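Local coordinates for protein NRPS (Penicillium fellutanum, PDB 6NKI) that binds NADPH through a Rossmann-type fold, as a fungal NRPS protein with a region of the male sterility family, at residues 49-63 and 80-92. Numbering follows the deposited sequence.
Sequences IVYVLARAPCPRKGL and YRRLIQVWPGDLS. With NDP (NADPH dihydro-nicotinamide-adenine-dinucleotide phosphate), chain B.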
loop_
_atom_site.group_PDB
_atom_site.type_symbol
_atom_site.label_atom_id
_atom_site.label_comp_id
_atom_site.label_asym_id
_atom_site.label_seq_id
_atom_site.Cartn_x
_atom_site.Cartn_y
_atom_site.Cartn_z
ATOM N N ILE A 49 -13.253 -19.932 -13.437
ATOM C CA ILE A 49 -12.378 -21.098 -13.339
ATOM C C ILE A 49 -10.973 -20.551 -13.583
ATOM O O ILE A 49 -10.814 -19.536 -14.273
ATOM C CB ILE A 49 -12.767 -22.205 -14.360
ATOM C CG1 ILE A 49 -12.464 -23.623 -13.846
ATOM C CG2 ILE A 49 -11.988 -22.065 -15.651
ATOM C CD1 ILE A 49 -13.462 -24.178 -12.832
ATOM N N VAL A 50 -9.940 -21.184 -13.033
ATOM C CA VAL A 50 -8.578 -20.826 -13.413
ATOM C C VAL A 50 -7.841 -22.085 -13.844
ATOM O O VAL A 50 -7.905 -23.115 -13.162
ATOM C CB VAL A 50 -7.810 -20.104 -12.282
ATOM C CG1 VAL A 50 -6.379 -19.759 -12.723
ATOM C CG2 VAL A 50 -8.549 -18.853 -11.840
ATOM N N TYR A 51 -7.152 -22.001 -14.984
ATOM C CA TYR A 51 -6.286 -23.074 -15.452
ATOM C C TYR A 51 -4.852 -22.702 -15.116
ATOM O O TYR A 51 -4.401 -21.606 -15.466
ATOM C CB TYR A 51 -6.390 -23.301 -16.970
ATOM C CG TYR A 51 -7.774 -23.458 -17.542
ATOM C CD1 TYR A 51 -8.565 -24.546 -17.215
ATOM C CD2 TYR A 51 -8.258 -22.552 -18.491
ATOM C CE1 TYR A 51 -9.845 -24.710 -17.784
ATOM C CE2 TYR A 51 -9.538 -22.705 -19.055
ATOM C CZ TYR A 51 -10.319 -23.791 -18.697
ATOM O OH TYR A 51 -11.571 -23.953 -19.232
ATOM N N VAL A 52 -4.128 -23.610 -14.469
ATOM C CA VAL A 52 -2.755 -23.332 -14.052
ATOM C C VAL A 52 -1.792 -24.371 -14.647
ATOM O O VAL A 52 -1.972 -25.587 -14.479
ATOM C CB VAL A 52 -2.630 -23.240 -12.523
ATOM C CG1 VAL A 52 -3.445 -22.077 -12.028
ATOM C CG2 VAL A 52 -3.115 -24.499 -11.853
ATOM N N LEU A 53 -0.787 -23.866 -15.361
ATOM C CA LEU A 53 0.348 -24.659 -15.781
ATOM C C LEU A 53 1.005 -25.284 -14.566
ATOM O O LEU A 53 1.265 -24.610 -13.567
ATOM C CB LEU A 53 1.352 -23.776 -16.530
ATOM C CG LEU A 53 2.367 -24.574 -17.377
ATOM C CD1 LEU A 53 1.639 -25.404 -18.456
ATOM C CD2 LEU A 53 3.454 -23.726 -18.047
ATOM N N ALA A 54 1.267 -26.579 -14.640
ATOM C CA ALA A 54 1.983 -27.285 -13.589
ATOM C C ALA A 54 3.176 -27.995 -14.206
ATOM O O ALA A 54 3.010 -28.849 -15.086
ATOM C CB ALA A 54 1.086 -28.285 -12.869
ATOM N N ARG A 55 4.373 -27.624 -13.748
ATOM C CA ARG A 55 5.600 -28.255 -14.219
ATOM C C ARG A 55 5.516 -29.769 -14.105
ATOM O O ARG A 55 5.929 -30.492 -15.018
ATOM C CB ARG A 55 6.788 -27.705 -13.420
ATOM C CG ARG A 55 8.162 -28.168 -13.876
ATOM C CD ARG A 55 9.267 -27.447 -13.101
ATOM N NE ARG A 55 10.601 -27.942 -13.439
ATOM C CZ ARG A 55 11.732 -27.462 -12.928
ATOM N NH1 ARG A 55 12.902 -27.980 -13.289
ATOM N NH2 ARG A 55 11.695 -26.459 -12.060
ATOM N N ALA A 56 4.940 -30.263 -13.011
ATOM C CA ALA A 56 4.897 -31.699 -12.771
ATOM C C ALA A 56 3.948 -32.375 -13.761
ATOM O O ALA A 56 2.907 -31.812 -14.107
ATOM C CB ALA A 56 4.466 -32.005 -11.335
ATOM N N PRO A 57 4.280 -33.590 -14.225
ATOM C CA PRO A 57 3.527 -34.209 -15.325
ATOM C C PRO A 57 2.201 -34.821 -14.896
ATOM O O PRO A 57 1.199 -34.704 -15.607
ATOM C CB PRO A 57 4.491 -35.289 -15.826
ATOM C CG PRO A 57 5.263 -35.674 -14.604
ATOM C CD PRO A 57 5.421 -34.417 -13.798
ATOM N N CYS A 58 2.196 -35.499 -13.756
ATOM C CA CYS A 58 0.948 -35.984 -13.172
ATOM C C CYS A 58 0.055 -34.801 -12.787
ATOM O O CYS A 58 0.546 -33.824 -12.206
ATOM C CB CYS A 58 1.264 -36.852 -11.955
ATOM S SG CYS A 58 -0.156 -37.519 -11.073
ATOM N N PRO A 59 -1.245 -34.834 -13.110
ATOM C CA PRO A 59 -2.084 -33.648 -12.845
ATOM C C PRO A 59 -2.334 -33.391 -11.367
ATOM O O PRO A 59 -2.402 -32.223 -10.957
ATOM C CB PRO A 59 -3.389 -33.967 -13.595
ATOM C CG PRO A 59 -3.008 -34.994 -14.610
ATOM C CD PRO A 59 -1.937 -35.817 -13.958
ATOM N N ARG A 60 -2.485 -34.443 -10.550
ATOM C CA ARG A 60 -2.670 -34.232 -9.115
ATOM C C ARG A 60 -1.370 -33.788 -8.453
ATOM O O ARG A 60 -1.390 -32.983 -7.514
ATOM C CB ARG A 60 -3.192 -35.500 -8.435
ATOM C CG ARG A 60 -3.438 -35.338 -6.921
ATOM C CD ARG A 60 -4.729 -34.592 -6.568
ATOM N NE ARG A 60 -4.847 -34.384 -5.121
ATOM C CZ ARG A 60 -5.870 -33.777 -4.517
ATOM N NH1 ARG A 60 -6.909 -33.352 -5.220
ATOM N NH2 ARG A 60 -5.868 -33.629 -3.198
ATOM N N LYS A 61 -0.230 -34.317 -8.911
ATOM C CA LYS A 61 1.056 -33.806 -8.439
ATOM C C LYS A 61 1.150 -32.304 -8.659
ATOM O O LYS A 61 1.618 -31.562 -7.785
ATOM C CB LYS A 61 2.228 -34.514 -9.136
ATOM C CG LYS A 61 2.475 -35.957 -8.684
ATOM C CD LYS A 61 3.698 -36.567 -9.365
ATOM C CE LYS A 61 3.903 -38.012 -8.938
ATOM N NZ LYS A 61 5.045 -38.644 -9.660
ATOM N N GLY A 62 0.683 -31.836 -9.816
ATOM C CA GLY A 62 0.629 -30.406 -10.051
ATOM C C GLY A 62 -0.232 -29.681 -9.032
ATOM O O GLY A 62 0.165 -28.647 -8.493
ATOM N N LEU A 63 -1.439 -30.200 -8.774
ATOM C CA LEU A 63 -2.286 -29.596 -7.750
ATOM C C LEU A 63 -1.592 -29.591 -6.404
ATOM O O LEU A 63 -1.564 -28.567 -5.719
ATOM C CB LEU A 63 -3.618 -30.328 -7.635
ATOM C CG LEU A 63 -4.412 -29.763 -6.452
ATOM C CD1 LEU A 63 -4.800 -28.305 -6.682
ATOM C CD2 LEU A 63 -5.618 -30.623 -6.110
ATOM N N TYR A 80 -11.214 -23.852 -2.364
ATOM C CA TYR A 80 -10.725 -23.311 -3.615
ATOM C C TYR A 80 -10.397 -24.382 -4.640
ATOM O O TYR A 80 -10.053 -24.033 -5.774
ATOM C CB TYR A 80 -9.481 -22.448 -3.378
ATOM C CG TYR A 80 -9.735 -21.100 -2.729
ATOM C CD1 TYR A 80 -10.457 -20.118 -3.396
ATOM C CD2 TYR A 80 -9.167 -20.770 -1.502
ATOM C CE1 TYR A 80 -10.674 -18.872 -2.834
ATOM C CE2 TYR A 80 -9.367 -19.515 -0.935
ATOM C CZ TYR A 80 -10.123 -18.577 -1.610
ATOM O OH TYR A 80 -10.336 -17.328 -1.088
ATOM N N ARG A 81 -10.461 -25.664 -4.277
ATOM C CA ARG A 81 -10.264 -26.696 -5.284
ATOM C C ARG A 81 -11.290 -26.579 -6.404
ATOM O O ARG A 81 -10.960 -26.816 -7.570
ATOM C CB ARG A 81 -10.327 -28.090 -4.655
ATOM C CG ARG A 81 -9.143 -28.457 -3.774
ATOM C CD ARG A 81 -9.192 -29.940 -3.358
ATOM N NE ARG A 81 -8.025 -30.342 -2.565
ATOM C CZ ARG A 81 -8.002 -30.409 -1.236
ATOM N NH1 ARG A 81 -9.094 -30.131 -0.536
ATOM N NH2 ARG A 81 -6.892 -30.773 -0.608
ATOM N N ARG A 82 -12.531 -26.185 -6.082
ATOM C CA ARG A 82 -13.615 -26.276 -7.061
ATOM C C ARG A 82 -13.513 -25.238 -8.174
ATOM O O ARG A 82 -14.322 -25.279 -9.109
ATOM C CB ARG A 82 -14.975 -26.136 -6.380
ATOM C CG ARG A 82 -15.271 -24.734 -5.879
ATOM C CD ARG A 82 -16.642 -24.697 -5.255
ATOM N NE ARG A 82 -16.667 -25.406 -3.987
ATOM C CZ ARG A 82 -17.770 -25.887 -3.434
ATOM N NH1 ARG A 82 -18.927 -25.781 -4.064
ATOM N NH2 ARG A 82 -17.713 -26.516 -2.273
ATOM N N LEU A 83 -12.555 -24.314 -8.093
ATOM C CA LEU A 83 -12.347 -23.282 -9.103
ATOM C C LEU A 83 -11.103 -23.514 -9.947
ATOM O O LEU A 83 -10.824 -22.731 -10.864
ATOM C CB LEU A 83 -12.249 -21.898 -8.440
ATOM C CG LEU A 83 -13.476 -21.003 -8.305
ATOM C CD1 LEU A 83 -13.885 -20.584 -9.682
ATOM C CD2 LEU A 83 -14.631 -21.688 -7.591
ATOM N N ILE A 84 -10.352 -24.565 -9.673
ATOM C CA ILE A 84 -9.012 -24.721 -10.210
ATOM C C ILE A 84 -8.957 -25.967 -11.091
ATOM O O ILE A 84 -9.514 -27.018 -10.746
ATOM C CB ILE A 84 -7.994 -24.773 -9.052
ATOM C CG1 ILE A 84 -6.565 -24.636 -9.550
ATOM C CG2 ILE A 84 -8.148 -26.037 -8.235
ATOM C CD1 ILE A 84 -5.625 -24.290 -8.410
ATOM N N GLN A 85 -8.341 -25.828 -12.261
ATOM C CA GLN A 85 -8.038 -26.972 -13.110
ATOM C C GLN A 85 -6.571 -26.911 -13.491
ATOM O O GLN A 85 -6.070 -25.860 -13.907
ATOM C CB GLN A 85 -8.924 -27.024 -14.356
ATOM C CG GLN A 85 -10.357 -27.375 -14.033
ATOM C CD GLN A 85 -11.199 -27.605 -15.272
ATOM O OE1 GLN A 85 -10.718 -27.489 -16.404
ATOM N NE2 GLN A 85 -12.470 -27.928 -15.062
ATOM N N VAL A 86 -5.887 -28.029 -13.345
ATOM C CA VAL A 86 -4.451 -28.077 -13.538
ATOM C C VAL A 86 -4.169 -28.676 -14.912
ATOM O O VAL A 86 -4.727 -29.721 -15.273
ATOM C CB VAL A 86 -3.784 -28.884 -12.415
ATOM C CG1 VAL A 86 -2.309 -28.987 -12.643
ATOM C CG2 VAL A 86 -4.065 -28.228 -11.082
ATOM N N TRP A 87 -3.323 -28.006 -15.685
ATOM C CA TRP A 87 -2.883 -28.524 -16.977
ATOM C C TRP A 87 -1.413 -28.880 -16.919
ATOM O O TRP A 87 -0.557 -27.962 -16.861
ATOM C CB TRP A 87 -3.120 -27.521 -18.101
ATOM C CG TRP A 87 -4.536 -27.277 -18.487
ATOM C CD1 TRP A 87 -5.646 -27.952 -18.071
ATOM C CD2 TRP A 87 -4.987 -26.265 -19.372
ATOM N NE1 TRP A 87 -6.770 -27.415 -18.654
ATOM C CE2 TRP A 87 -6.385 -26.372 -19.455
ATOM C CE3 TRP A 87 -4.339 -25.278 -20.110
ATOM C CZ2 TRP A 87 -7.137 -25.527 -20.239
ATOM C CZ3 TRP A 87 -5.093 -24.440 -20.889
ATOM C CH2 TRP A 87 -6.473 -24.569 -20.951
ATOM N N PRO A 88 -1.053 -30.147 -16.966
ATOM C CA PRO A 88 0.359 -30.528 -17.056
ATOM C C PRO A 88 1.025 -29.895 -18.274
ATOM O O PRO A 88 0.450 -29.843 -19.362
ATOM C CB PRO A 88 0.311 -32.052 -17.165
ATOM C CG PRO A 88 -1.025 -32.432 -16.575
ATOM C CD PRO A 88 -1.949 -31.320 -16.946
ATOM N N GLY A 89 2.244 -29.419 -18.076
ATOM C CA GLY A 89 2.929 -28.728 -19.144
ATOM C C GLY A 89 4.345 -28.369 -18.759
ATOM O O GLY A 89 4.857 -28.793 -17.721
ATOM N N ASP A 90 4.970 -27.579 -19.629
ATOM C CA ASP A 90 6.371 -27.204 -19.500
ATOM C C ASP A 90 6.680 -26.137 -20.533
ATOM O O ASP A 90 6.543 -26.350 -21.743
ATOM C CB ASP A 90 7.297 -28.428 -19.644
ATOM C CG ASP A 90 8.778 -28.107 -19.364
ATOM O OD1 ASP A 90 9.170 -26.917 -19.335
ATOM O OD2 ASP A 90 9.548 -29.062 -19.111
ATOM N N LEU A 91 7.105 -24.983 -20.032
ATOM C CA LEU A 91 7.379 -23.833 -20.879
ATOM C C LEU A 91 8.361 -24.193 -21.990
ATOM O O LEU A 91 8.270 -23.671 -23.108
ATOM C CB LEU A 91 7.924 -22.708 -19.992
ATOM C CG LEU A 91 7.111 -22.165 -18.792
ATOM C CD1 LEU A 91 7.950 -21.245 -17.920
ATOM C CD2 LEU A 91 5.856 -21.441 -19.204
ATOM N N SER A 92 9.295 -25.107 -21.704
ATOM C CA SER A 92 10.338 -25.443 -22.673
ATOM C C SER A 92 9.749 -26.094 -23.915
ATOM O O SER A 92 10.099 -25.733 -25.044
ATOM C CB SER A 92 11.385 -26.354 -22.027
ATOM O OG SER A 92 12.037 -25.686 -20.958
HETATM P PA NDP B . 10.805 -19.931 -8.979
HETATM O O1A NDP B . 12.077 -19.531 -9.669
HETATM O O2A NDP B . 10.601 -21.372 -8.590
HETATM O O5B NDP B . 9.422 -19.356 -9.753
HETATM C C5B NDP B . 9.553 -19.586 -11.111
HETATM C C4B NDP B . 8.263 -20.214 -11.643
HETATM O O4B NDP B . 8.527 -20.700 -12.988
HETATM C C3B NDP B . 7.816 -21.362 -10.752
HETATM O O3B NDP B . 6.429 -21.382 -10.717
HETATM C C2B NDP B . 8.290 -22.656 -11.508
HETATM O O2B NDP B . 7.492 -23.744 -11.332
HETATM C C1B NDP B . 8.204 -22.106 -13.014
HETATM N N9A NDP B . 9.155 -22.818 -13.944
HETATM C C8A NDP B . 10.569 -22.836 -13.930
HETATM N N7A NDP B . 11.105 -23.588 -14.925
HETATM C C5A NDP B . 9.978 -24.084 -15.617
HETATM C C6A NDP B . 9.846 -24.924 -16.745
HETATM N N6A NDP B . 10.955 -25.430 -17.390
HETATM N N1A NDP B . 8.617 -25.271 -17.233
HETATM C C2A NDP B . 7.552 -24.747 -16.551
HETATM N N3A NDP B . 7.508 -23.943 -15.488
HETATM C C4A NDP B . 8.762 -23.614 -15.020
HETATM O O3 NDP B . 10.802 -19.069 -7.536
HETATM P PN NDP B . 11.377 -17.572 -7.747
HETATM O O1N NDP B . 11.131 -16.775 -6.525
HETATM O O2N NDP B . 12.744 -17.590 -8.399
HETATM O O5D NDP B . 10.406 -16.626 -9.006
HETATM C C5D NDP B . 9.011 -16.521 -8.707
HETATM C C4D NDP B . 8.410 -15.081 -9.087
HETATM O O4D NDP B . 8.994 -14.051 -8.276
HETATM C C3D NDP B . 8.698 -14.688 -10.566
HETATM O O3D NDP B . 7.468 -14.486 -11.236
HETATM C C2D NDP B . 9.515 -13.365 -10.536
HETATM O O2D NDP B . 8.962 -12.342 -11.346
HETATM C C1D NDP B . 9.380 -12.911 -9.107
HETATM N N1N NDP B . 10.681 -12.408 -8.455
HETATM C C2N NDP B . 10.724 -12.565 -7.102
HETATM C C3N NDP B . 11.790 -12.222 -6.365
HETATM C C7N NDP B . 11.528 -12.420 -4.959
HETATM O O7N NDP B . 10.940 -13.375 -4.459
HETATM N N7N NDP B . 11.867 -11.360 -4.181
HETATM C C4N NDP B . 13.083 -11.649 -6.967
HETATM C C5N NDP B . 12.913 -11.357 -8.431
HETATM C C6N NDP B . 11.785 -11.718 -9.114
HETATM P P2B NDP B . 8.172 -25.012 -10.131
HETATM O O1X NDP B . 6.995 -25.937 -10.069
HETATM O O2X NDP B . 9.430 -25.527 -10.839
HETATM O O3X NDP B . 8.373 -24.080 -8.978
#
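V50 and I84 begin a parallel register that runs to A54 and P88, pairing neighbouring strands of a Rossmann-type sheet. Helix 59-72 links them as a beta-alpha-beta crossover, and 84-88 is one of the two edge strands of this sheet within the chain. Six backbone hydrogen bonds join the segments, from V50 N to L83 O (2.8 Å) through G89 N to A54 O (3.1 Å).

On the sheet face away from the helix, Y51 and W87 form an offset stack, their ring planes 19° apart. W87 CZ2 lies over the centre of the tyrosine ring, 3.5 Å from Y51 CG, while I49 CG2 approaches the opposite ring face. Q85 OE1 meets the ring at its edge, and H102 stacks on W87.

Apolar contacts fill the helix side: V86 splits its branches, CG1 meeting A54 CB at 3.5 Å and CG2 reaching V52 CG2 and L63 CB.

Ligand contacts gather beyond the C-terminal strand ends. R55, with CG anti to its backbone N (chi1 -175°), extends its guanidinium edge to the 2'-phosphate on the adenosine ribose of NADPH, R55 NH2 donating to O2X at 2.7 Å. D90 OD1 both accepts from S92 N, closing an Asx turn, and takes a hydrogen bond from adenine N6A at 3.0 Å.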